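NIF3-related protein (Bacillus cereus, PDB 2GX8) is of unknown function but binds a pair of zinc ions through a dimetal motif conserved in the Nif3 family and carries an inserted domain thought to be regulatory. Local coordinates at residues L60-R65 / G85-I90; A158-K163 / D261-T266; G335-H340 / L350-P355. All coordinates share one frame; numbering follows the deposited sequence.

How the contacts relate
The three contacts follow one another along the chain and none touches another. Contact 1 joins a loop to the N-terminal end of the central strand, 88-91, of the five-stranded sheet. Contact 2 lies with its centre about 36 Å from that of contact 1, on the opposite side of the chain's centre, where strands 150-168 and 262-268 pair. Contact 3 belongs to the same branched sheet as contact 2, yet their nearest atoms are about 19 Å apart. Contacts 1 and 3 have centres about 38 Å apart, but zinc ligands follow both in the chain: His92 and His93 after strand 88-91, His357 and Glu360 after strand 351-354. In contact 3 the side chain of Asp336 is about 7 Å from a zinc ion.

Contact 1: L60-R65 / G85-I90; sequences LNKPVR and GANVII
Val64 and Asn87 make the nearest backbone approach, CA to CA 6.4 Å, too wide for strand pairing, so the loop 60-65 meets the start of strand 88-91 mainly through side chains. Asn87 has the largest share of the contact. Its ND2 donates to the carbonyl O of Pro63 over 3.1 Å in a fairly straight bond (N-H...O 160°); the acceptor lies close to the amide plane, while the donor is tilted from the plane of the Pro63 carbonyl. With chi1 at 58°, CG of Asn87 is held between its own backbone N and carbonyl carbon, which sends the amide across to the loop. Lys62 arrives from the opposite direction and runs past this amide, its CE 3.6 Å from Asn87 ND2. A bend at the last torsion (chi4 -44°) then brings NZ to the backbone O of Asn87, 3.0 Å away and above the carbonyl plane. The same ammonium group also bonds the carbonyl O of Ala59, so one lysine ties the strand to the residue just before the loop segment. Asn87 OD1 is turned to the methyl CG1 of Val64 at 3.3 Å; it is buried here with no polar partner in the model. Beside Asn87, Val64 CG2 meets Val88 CG2 at 3.8 Å, the two side chains crossing at about a right angle, and Leu60 CD2 reaches that same Val88 methyl more loosely. Leu60 also packs on His32 and Ile35, and Val64 on Ile34, so helix 31-38 covers this apolar patch. Val88 further touches Val67 of strand 66-70 and Ala122 of strand 122-125, placing the loop over the end of the sheet's parallel strands.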
loop_
_atom_site.group_PDB
_atom_site.type_symbol
_atom_site.label_atom_id
_atom_site.label_comp_id
_atom_site.label_asym_id
_atom_site.label_seq_id
_atom_site.Cartn_x
_atom_site.Cartn_y
_atom_site.Cartn_z
ATOM N N LEU C 60 -37.268 -0.887 3.600
ATOM C CA LEU C 60 -38.079 0.236 4.088
ATOM C C LEU C 60 -39.397 0.391 3.335
ATOM O O LEU C 60 -40.225 1.229 3.697
ATOM C CB LEU C 60 -37.288 1.543 4.010
ATOM C CG LEU C 60 -35.996 1.604 4.808
ATOM C CD1 LEU C 60 -35.136 2.713 4.272
ATOM C CD2 LEU C 60 -36.263 1.746 6.314
ATOM N N ASN C 61 -39.600 -0.405 2.288
ATOM C CA ASN C 61 -40.831 -0.306 1.488
ATOM C C ASN C 61 -42.005 -1.082 2.084
ATOM O O ASN C 61 -42.575 -2.000 1.409
ATOM C CB ASN C 61 -40.563 -0.716 0.033
ATOM C CG ASN C 61 -39.824 -2.050 -0.086
ATOM O OD1 ASN C 61 -39.547 -2.728 0.906
ATOM N ND2 ASN C 61 -39.504 -2.429 -1.317
ATOM N N LYS C 62 -42.385 -0.669 3.346
ATOM C CA LYS C 62 -43.409 -1.398 4.084
ATOM C C LYS C 62 -44.048 -0.415 5.076
ATOM O O LYS C 62 -43.389 0.517 5.486
ATOM C CB LYS C 62 -42.733 -2.580 4.814
ATOM C CG LYS C 62 -41.668 -2.161 5.880
ATOM C CD LYS C 62 -40.721 -3.302 6.289
ATOM C CE LYS C 62 -40.018 -3.050 7.664
ATOM N NZ LYS C 62 -39.495 -1.656 7.871
ATOM N N PRO C 63 -45.342 -0.581 5.431
ATOM C CA PRO C 63 -45.996 0.328 6.403
ATOM C C PRO C 63 -45.312 0.364 7.775
ATOM O O PRO C 63 -45.064 -0.692 8.359
ATOM C CB PRO C 63 -47.409 -0.259 6.536
ATOM C CG PRO C 63 -47.630 -0.951 5.245
ATOM C CD PRO C 63 -46.297 -1.570 4.893
ATOM N N VAL C 64 -45.021 1.567 8.279
ATOM C CA VAL C 64 -44.322 1.746 9.568
ATOM C C VAL C 64 -45.174 2.556 10.562
ATOM O O VAL C 64 -45.297 3.772 10.420
ATOM C CB VAL C 64 -42.947 2.445 9.367
ATOM C CG1 VAL C 64 -42.205 2.606 10.703
ATOM C CG2 VAL C 64 -42.082 1.689 8.373
ATOM N N ARG C 65 -45.763 1.886 11.555
ATOM C CA ARG C 65 -46.616 2.543 12.550
ATOM C C ARG C 65 -45.828 3.073 13.741
ATOM O O ARG C 65 -46.298 3.958 14.442
ATOM C CB ARG C 65 -47.663 1.573 13.109
ATOM C CG ARG C 65 -48.560 0.852 12.108
ATOM C CD ARG C 65 -49.368 -0.222 12.859
ATOM N NE ARG C 65 -50.091 -1.182 12.013
ATOM C CZ ARG C 65 -51.307 -0.978 11.510
ATOM N NH1 ARG C 65 -51.938 0.173 11.731
ATOM N NH2 ARG C 65 -51.895 -1.917 10.767
ATOM N N GLY C 85 -43.995 -2.668 18.653
ATOM C CA GLY C 85 -44.535 -2.800 17.291
ATOM C C GLY C 85 -43.715 -1.944 16.324
ATOM O O GLY C 85 -44.210 -1.476 15.297
ATOM N N ALA C 86 -42.442 -1.743 16.660
ATOM C CA ALA C 86 -41.563 -0.934 15.838
ATOM C C ALA C 86 -40.864 -1.811 14.819
ATOM O O ALA C 86 -40.156 -2.764 15.168
ATOM C CB ALA C 86 -40.536 -0.205 16.708
ATOM N N ASN C 87 -41.029 -1.498 13.548
ATOM C CA ASN C 87 -40.336 -2.304 12.556
ATOM C C ASN C 87 -39.186 -1.563 11.888
ATOM O O ASN C 87 -38.759 -1.937 10.788
ATOM C CB ASN C 87 -41.322 -2.907 11.535
ATOM C CG ASN C 87 -42.125 -1.861 10.808
ATOM O OD1 ASN C 87 -42.153 -0.704 11.203
ATOM N ND2 ASN C 87 -42.796 -2.268 9.732
ATOM N N VAL C 88 -38.721 -0.497 12.549
ATOM C CA VAL C 88 -37.572 0.296 12.112
ATOM C C VAL C 88 -36.896 0.872 13.331
ATOM O O VAL C 88 -37.540 1.576 14.136
ATOM C CB VAL C 88 -37.907 1.522 11.220
ATOM C CG1 VAL C 88 -36.629 2.316 10.928
ATOM C CG2 VAL C 88 -38.590 1.128 9.882
ATOM N N ILE C 89 -35.600 0.590 13.457
ATOM C CA ILE C 89 -34.804 1.166 14.519
ATOM C C ILE C 89 -33.760 2.133 13.921
ATOM O O ILE C 89 -32.978 1.752 13.021
ATOM C CB ILE C 89 -34.057 0.083 15.345
ATOM C CG1 ILE C 89 -35.051 -0.930 15.948
ATOM C CG2 ILE C 89 -33.244 0.734 16.391
ATOM C CD1 ILE C 89 -34.397 -2.113 16.749
ATOM N N ILE C 90 -33.770 3.382 14.378
ATOM C CA ILE C 90 -32.763 4.324 13.939
ATOM C C ILE C 90 -31.739 4.359 15.037
ATOM O O ILE C 90 -32.013 4.813 16.153
ATOM C CB ILE C 90 -33.317 5.723 13.688
ATOM C CG1 ILE C 90 -34.224 5.702 12.487
ATOM C CG2 ILE C 90 -32.179 6.714 13.386
ATOM C CD1 ILE C 90 -34.877 7.014 12.241
#

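Contact 2: A158-K163 / D261-T266; sequences AEEMKK and DNKGET
Strands 158-163 and 262-266 run antiparallel, their axes 4.6 Å apart at closest approach and 148° between their directions, with Glu160 opposite Lys263 as a non-hydrogen-bonded pair. Gly264 N donates to Glu159 O over 3.0 Å. Farther along, a water takes over: it accepts from Glu159 N and donates to Glu265 O. Strand 150-168 changes partner here: Met161 and Lys163 bond the backbone of Leu260 and Tyr258 in strand 255-260, and after a corner at Asp261 strand 262-268 becomes the antiparallel neighbour. Met161 points toward that strand. Its CB and CG both lie 3.3 Å from the carbonyl O of Asn262, and bends at chi2 (-71°) and chi3 (92°) fold the thioether back until CE rests 3.6 Å from Gly264 CA. The methyl and sulfur thus lie against the bare backbone of Gly264, SD 3.8 Å from its CA. Ala158, Glu160 and Lys263 share a face of the sheet, where Lys263 bends at chi2 and lies alongside Glu160, pointing the same way. Its CB meets Ala158 CB, and NZ comes to rest 3.6 Å from Glu160 CG. The charged ends do not pair: Glu160 OE2 remains 5.2 Å from Lys263 NZ. At the corner, Asp261 OD2 forms a salt bridge with Lys162 of a neighbouring subunit; Lys162 here makes the equivalent bridge to Asp261 of a further subunit. The chemistry is thus divided: backbone bonding, water and methionine packing join the two strands, opposite charges may add a weak longer-range attraction, and the salt bridges bind subunits to one another.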
loop_
_atom_site.group_PDB
_atom_site.type_symbol
_atom_site.label_atom_id
_atom_site.label_comp_id
_atom_site.label_asym_id
_atom_site.label_seq_id
_atom_site.Cartn_x
_atom_site.Cartn_y
_atom_site.Cartn_z
ATOM N N ALA C 158 -17.703 21.831 5.209
ATOM C CA ALA C 158 -18.127 23.185 4.814
ATOM C C ALA C 158 -18.658 23.038 3.398
ATOM O O ALA C 158 -17.910 22.700 2.473
ATOM C CB ALA C 158 -16.982 24.164 4.848
ATOM N N GLU C 159 -19.954 23.271 3.239
ATOM C CA GLU C 159 -20.627 23.112 1.962
ATOM C C GLU C 159 -19.991 24.021 0.902
ATOM O O GLU C 159 -19.643 25.165 1.206
ATOM C CB GLU C 159 -22.095 23.514 2.151
ATOM C CG GLU C 159 -23.017 23.228 0.981
ATOM C CD GLU C 159 -23.868 22.004 1.166
ATOM O OE1 GLU C 159 -24.713 21.997 2.091
ATOM O OE2 GLU C 159 -23.732 21.069 0.357
ATOM N N GLU C 160 -19.783 23.508 -0.314
ATOM C CA GLU C 160 -19.295 24.346 -1.424
ATOM C C GLU C 160 -20.456 25.261 -1.833
ATOM O O GLU C 160 -21.614 24.818 -1.884
ATOM C CB GLU C 160 -18.868 23.505 -2.637
ATOM C CG GLU C 160 -17.653 22.606 -2.424
ATOM C CD GLU C 160 -17.364 21.693 -3.629
ATOM O OE1 GLU C 160 -17.819 21.998 -4.753
ATOM O OE2 GLU C 160 -16.680 20.656 -3.450
ATOM N N MET C 161 -20.155 26.531 -2.090
ATOM C CA MET C 161 -21.190 27.498 -2.483
ATOM C C MET C 161 -21.146 27.779 -3.975
ATOM O O MET C 161 -20.082 27.731 -4.605
ATOM C CB MET C 161 -21.061 28.826 -1.718
ATOM C CG MET C 161 -21.190 28.774 -0.175
ATOM S SD MET C 161 -22.815 28.444 0.540
ATOM C CE MET C 161 -22.705 26.700 0.668
ATOM N N LYS C 162 -22.317 28.067 -4.524
ATOM C CA LYS C 162 -22.480 28.335 -5.942
ATOM C C LYS C 162 -23.264 29.596 -6.149
ATOM O O LYS C 162 -24.150 29.905 -5.364
ATOM C CB LYS C 162 -23.274 27.213 -6.607
ATOM C CG LYS C 162 -22.712 25.822 -6.382
ATOM C CD LYS C 162 -21.252 25.837 -6.767
ATOM C CE LYS C 162 -20.543 24.621 -6.312
ATOM N NZ LYS C 162 -20.901 23.529 -7.206
ATOM N N LYS C 163 -22.926 30.327 -7.200
ATOM C CA LYS C 163 -23.692 31.484 -7.583
ATOM C C LYS C 163 -24.557 31.062 -8.787
ATOM O O LYS C 163 -24.060 30.604 -9.820
ATOM C CB LYS C 163 -22.782 32.629 -7.982
ATOM C CG LYS C 163 -23.444 34.014 -7.904
ATOM C CD LYS C 163 -23.764 34.355 -6.465
ATOM C CE LYS C 163 -24.332 35.769 -6.368
ATOM N NZ LYS C 163 -24.926 36.138 -5.067
ATOM N N ASP C 261 -15.503 30.675 -3.981
ATOM C CA ASP C 261 -14.578 30.311 -2.913
ATOM C C ASP C 261 -15.246 30.403 -1.540
ATOM O O ASP C 261 -14.731 29.878 -0.535
ATOM C CB ASP C 261 -13.338 31.195 -2.944
ATOM C CG ASP C 261 -12.311 30.702 -3.917
ATOM O OD1 ASP C 261 -12.484 29.591 -4.458
ATOM O OD2 ASP C 261 -11.311 31.413 -4.113
ATOM N N ASN C 262 -16.378 31.096 -1.501
ATOM C CA ASN C 262 -17.158 31.249 -0.288
ATOM C C ASN C 262 -17.574 29.873 0.192
ATOM O O ASN C 262 -17.978 29.024 -0.621
ATOM C CB ASN C 262 -18.419 32.064 -0.598
ATOM C CG ASN C 262 -18.111 33.429 -1.151
ATOM O OD1 ASN C 262 -18.704 33.847 -2.124
ATOM N ND2 ASN C 262 -17.163 34.136 -0.526
ATOM N N LYS C 263 -17.466 29.636 1.498
ATOM C CA LYS C 263 -17.925 28.347 2.065
ATOM C C LYS C 263 -19.196 28.553 2.886
ATOM O O LYS C 263 -19.480 29.675 3.325
ATOM C CB LYS C 263 -16.837 27.645 2.894
ATOM C CG LYS C 263 -15.648 27.119 2.078
ATOM C CD LYS C 263 -16.095 26.111 1.023
ATOM C CE LYS C 263 -15.039 25.980 -0.080
ATOM N NZ LYS C 263 -15.582 25.278 -1.274
ATOM N N GLY C 264 -19.974 27.479 3.054
ATOM C CA GLY C 264 -21.201 27.524 3.866
ATOM C C GLY C 264 -20.832 27.536 5.345
ATOM O O GLY C 264 -19.653 27.700 5.695
ATOM N N GLU C 265 -21.812 27.370 6.229
ATOM C CA GLU C 265 -21.464 27.351 7.638
ATOM C C GLU C 265 -20.608 26.101 7.880
ATOM O O GLU C 265 -20.908 25.024 7.347
ATOM C CB GLU C 265 -22.695 27.450 8.569
ATOM C CG GLU C 265 -23.611 26.205 8.708
ATOM C CD GLU C 265 -24.785 26.421 9.704
ATOM O OE1 GLU C 265 -25.303 27.559 9.775
ATOM O OE2 GLU C 265 -25.208 25.458 10.405
ATOM N N THR C 266 -19.496 26.277 8.594
ATOM C CA THR C 266 -18.634 25.158 8.953
ATOM C C THR C 266 -19.401 24.245 9.892
ATOM O O THR C 266 -20.080 24.714 10.815
ATOM C CB THR C 266 -17.399 25.599 9.757
ATOM O OG1 THR C 266 -16.776 26.716 9.129
ATOM C CG2 THR C 266 -16.397 24.471 9.837
HETATM O O HOH W 1 -21.992 23.907 5.314
#

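Contact 3: G335-H340 / L350-P355; sequences GDMYYH and LNIVDP
Met337, Asp354 and Ile352 bury the most surface at the C-terminal ends of strands 331-335 and 351-354, the parallel pair of a beta-alpha-beta unit with helix 339-348 between them. Asp354 projects its carboxylate into the turn at the end of the first strand. CG is anti to the backbone N (chi1 -178°), which carries the group over to Gly335, whose CA lies 3.3 Å from OD1. The other oxygen, OD2, receives the backbone N-H of Met337 over 3.1 Å; the bond is fairly straight (162°) but comes from above the carboxylate plane. A water accepts from Asp336 N and donates to OD1 of Asp354, serving the amide that does not bond the acid directly. Arg298 supplies the charge partner, its NH2 forming a salt bridge with Asp354 OD2 and a hydrogen bond to Met337 O, while Gly356 N binds OD1. This buried carboxylate therefore has several donors about it, which probably favours its ionised form. The turn so fixed bears Asp336, whose OD2 bonds ND1 of the zinc ligand His357, a second-shell bond that probably helps to orient this first-shell ligand. Farther back along strand 351-354 the contact becomes apolar: Met337 bends at chi2 (60°) and crosses Ile352 at about a right angle, with Ala342 and Ala345 of the intervening helix packing on Met337 and Ile352 respectively. The methionine's methyl end does the touching, CE standing 3.7 Å from Ile352 CD1 and SD 4.0 Å from that same methyl.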
loop_
_atom_site.group_PDB
_atom_site.type_symbol
_atom_site.label_atom_id
_atom_site.label_comp_id
_atom_site.label_asym_id
_atom_site.label_seq_id
_atom_site.Cartn_x
_atom_site.Cartn_y
_atom_site.Cartn_z
ATOM N N GLY C 335 -15.377 10.864 25.615
ATOM C CA GLY C 335 -15.276 9.483 26.063
ATOM C C GLY C 335 -14.048 8.740 25.577
ATOM O O GLY C 335 -13.277 9.233 24.747
ATOM N N ASP C 336 -13.857 7.550 26.127
ATOM C CA ASP C 336 -12.790 6.632 25.718
ATOM C C ASP C 336 -11.379 7.148 25.826
ATOM O O ASP C 336 -10.523 6.782 25.049
ATOM C CB ASP C 336 -13.059 6.146 24.297
ATOM C CG ASP C 336 -14.294 5.285 24.208
ATOM O OD1 ASP C 336 -14.582 4.593 25.218
ATOM O OD2 ASP C 336 -14.970 5.309 23.129
ATOM N N MET C 337 -11.110 7.958 26.831
ATOM C CA MET C 337 -9.783 8.542 26.967
ATOM C C MET C 337 -8.641 7.508 27.170
ATOM O O MET C 337 -8.618 6.783 28.180
ATOM C CB MET C 337 -9.822 9.572 28.096
ATOM C CG MET C 337 -8.703 10.543 28.037
ATOM S SD MET C 337 -8.736 11.470 26.484
ATOM C CE MET C 337 -7.080 11.964 26.597
ATOM N N TYR C 338 -7.708 7.450 26.219
ATOM C CA TYR C 338 -6.572 6.541 26.296
ATOM C C TYR C 338 -5.455 7.070 27.194
ATOM O O TYR C 338 -5.167 8.265 27.233
ATOM C CB TYR C 338 -6.002 6.219 24.918
ATOM C CG TYR C 338 -6.780 5.137 24.220
ATOM C CD1 TYR C 338 -7.632 5.423 23.122
ATOM C CD2 TYR C 338 -6.695 3.807 24.669
ATOM C CE1 TYR C 338 -8.387 4.399 22.491
ATOM C CE2 TYR C 338 -7.441 2.792 24.061
ATOM C CZ TYR C 338 -8.283 3.087 22.980
ATOM O OH TYR C 338 -8.985 2.044 22.421
ATOM N N TYR C 339 -4.786 6.152 27.870
ATOM C CA TYR C 339 -3.721 6.507 28.815
ATOM C C TYR C 339 -2.727 7.478 28.207
ATOM O O TYR C 339 -2.474 8.531 28.771
ATOM C CB TYR C 339 -3.007 5.224 29.268
ATOM C CG TYR C 339 -1.973 5.387 30.367
ATOM C CD1 TYR C 339 -0.602 5.326 30.088
ATOM C CD2 TYR C 339 -2.364 5.540 31.690
ATOM C CE1 TYR C 339 0.363 5.463 31.121
ATOM C CE2 TYR C 339 -1.411 5.661 32.732
ATOM C CZ TYR C 339 -0.059 5.621 32.444
ATOM O OH TYR C 339 0.859 5.755 33.478
ATOM N N HIS C 340 -2.178 7.120 27.047
ATOM C CA HIS C 340 -1.171 7.942 26.409
ATOM C C HIS C 340 -1.723 9.272 25.912
ATOM O O HIS C 340 -1.042 10.299 25.996
ATOM C CB HIS C 340 -0.394 7.165 25.359
ATOM C CG HIS C 340 0.408 6.038 25.948
ATOM N ND1 HIS C 340 1.530 6.254 26.732
ATOM C CD2 HIS C 340 0.236 4.689 25.898
ATOM C CE1 HIS C 340 2.025 5.088 27.121
ATOM N NE2 HIS C 340 1.259 4.123 26.634
ATOM N N LEU C 350 -4.178 20.667 29.156
ATOM C CA LEU C 350 -5.617 20.491 28.981
ATOM C C LEU C 350 -6.240 19.544 30.011
ATOM O O LEU C 350 -5.810 18.388 30.155
ATOM C CB LEU C 350 -5.905 19.939 27.574
ATOM C CG LEU C 350 -7.358 19.698 27.186
ATOM C CD1 LEU C 350 -8.097 21.008 26.983
ATOM C CD2 LEU C 350 -7.402 18.871 25.905
ATOM N N ASN C 351 -7.266 20.012 30.714
ATOM C CA ASN C 351 -7.965 19.172 31.650
ATOM C C ASN C 351 -8.970 18.332 30.887
ATOM O O ASN C 351 -9.358 18.688 29.776
ATOM C CB ASN C 351 -8.673 20.024 32.668
ATOM C CG ASN C 351 -7.715 20.813 33.511
ATOM O OD1 ASN C 351 -6.540 20.450 33.656
ATOM N ND2 ASN C 351 -8.207 21.873 34.095
ATOM N N ILE C 352 -9.383 17.221 31.482
ATOM C CA ILE C 352 -10.302 16.330 30.823
ATOM C C ILE C 352 -11.262 15.763 31.819
ATOM O O ILE C 352 -10.891 15.491 32.943
ATOM C CB ILE C 352 -9.553 15.126 30.171
ATOM C CG1 ILE C 352 -8.350 15.632 29.362
ATOM C CG2 ILE C 352 -10.505 14.225 29.366
ATOM C CD1 ILE C 352 -8.285 15.121 28.012
ATOM N N VAL C 353 -12.518 15.646 31.417
ATOM C CA VAL C 353 -13.484 14.905 32.195
ATOM C C VAL C 353 -14.037 13.865 31.212
ATOM O O VAL C 353 -14.468 14.226 30.155
ATOM C CB VAL C 353 -14.620 15.753 32.700
ATOM C CG1 VAL C 353 -15.574 14.863 33.423
ATOM C CG2 VAL C 353 -14.083 16.896 33.670
ATOM N N ASP C 354 -14.019 12.592 31.585
ATOM C CA ASP C 354 -14.471 11.487 30.729
ATOM C C ASP C 354 -15.672 10.894 31.432
ATOM O O ASP C 354 -15.531 10.081 32.337
ATOM C CB ASP C 354 -13.365 10.432 30.591
ATOM C CG ASP C 354 -13.731 9.274 29.680
ATOM O OD1 ASP C 354 -14.907 9.124 29.293
ATOM O OD2 ASP C 354 -12.818 8.491 29.306
ATOM N N PRO C 355 -16.867 11.281 30.996
ATOM C CA PRO C 355 -18.063 10.734 31.598
ATOM C C PRO C 355 -18.465 9.432 30.905
ATOM O O PRO C 355 -19.448 8.827 31.291
ATOM C CB PRO C 355 -19.097 11.815 31.316
ATOM C CG PRO C 355 -18.646 12.463 30.021
ATOM C CD PRO C 355 -17.167 12.218 29.891
HETATM O O HOH W 2 -14.671 6.457 28.789
#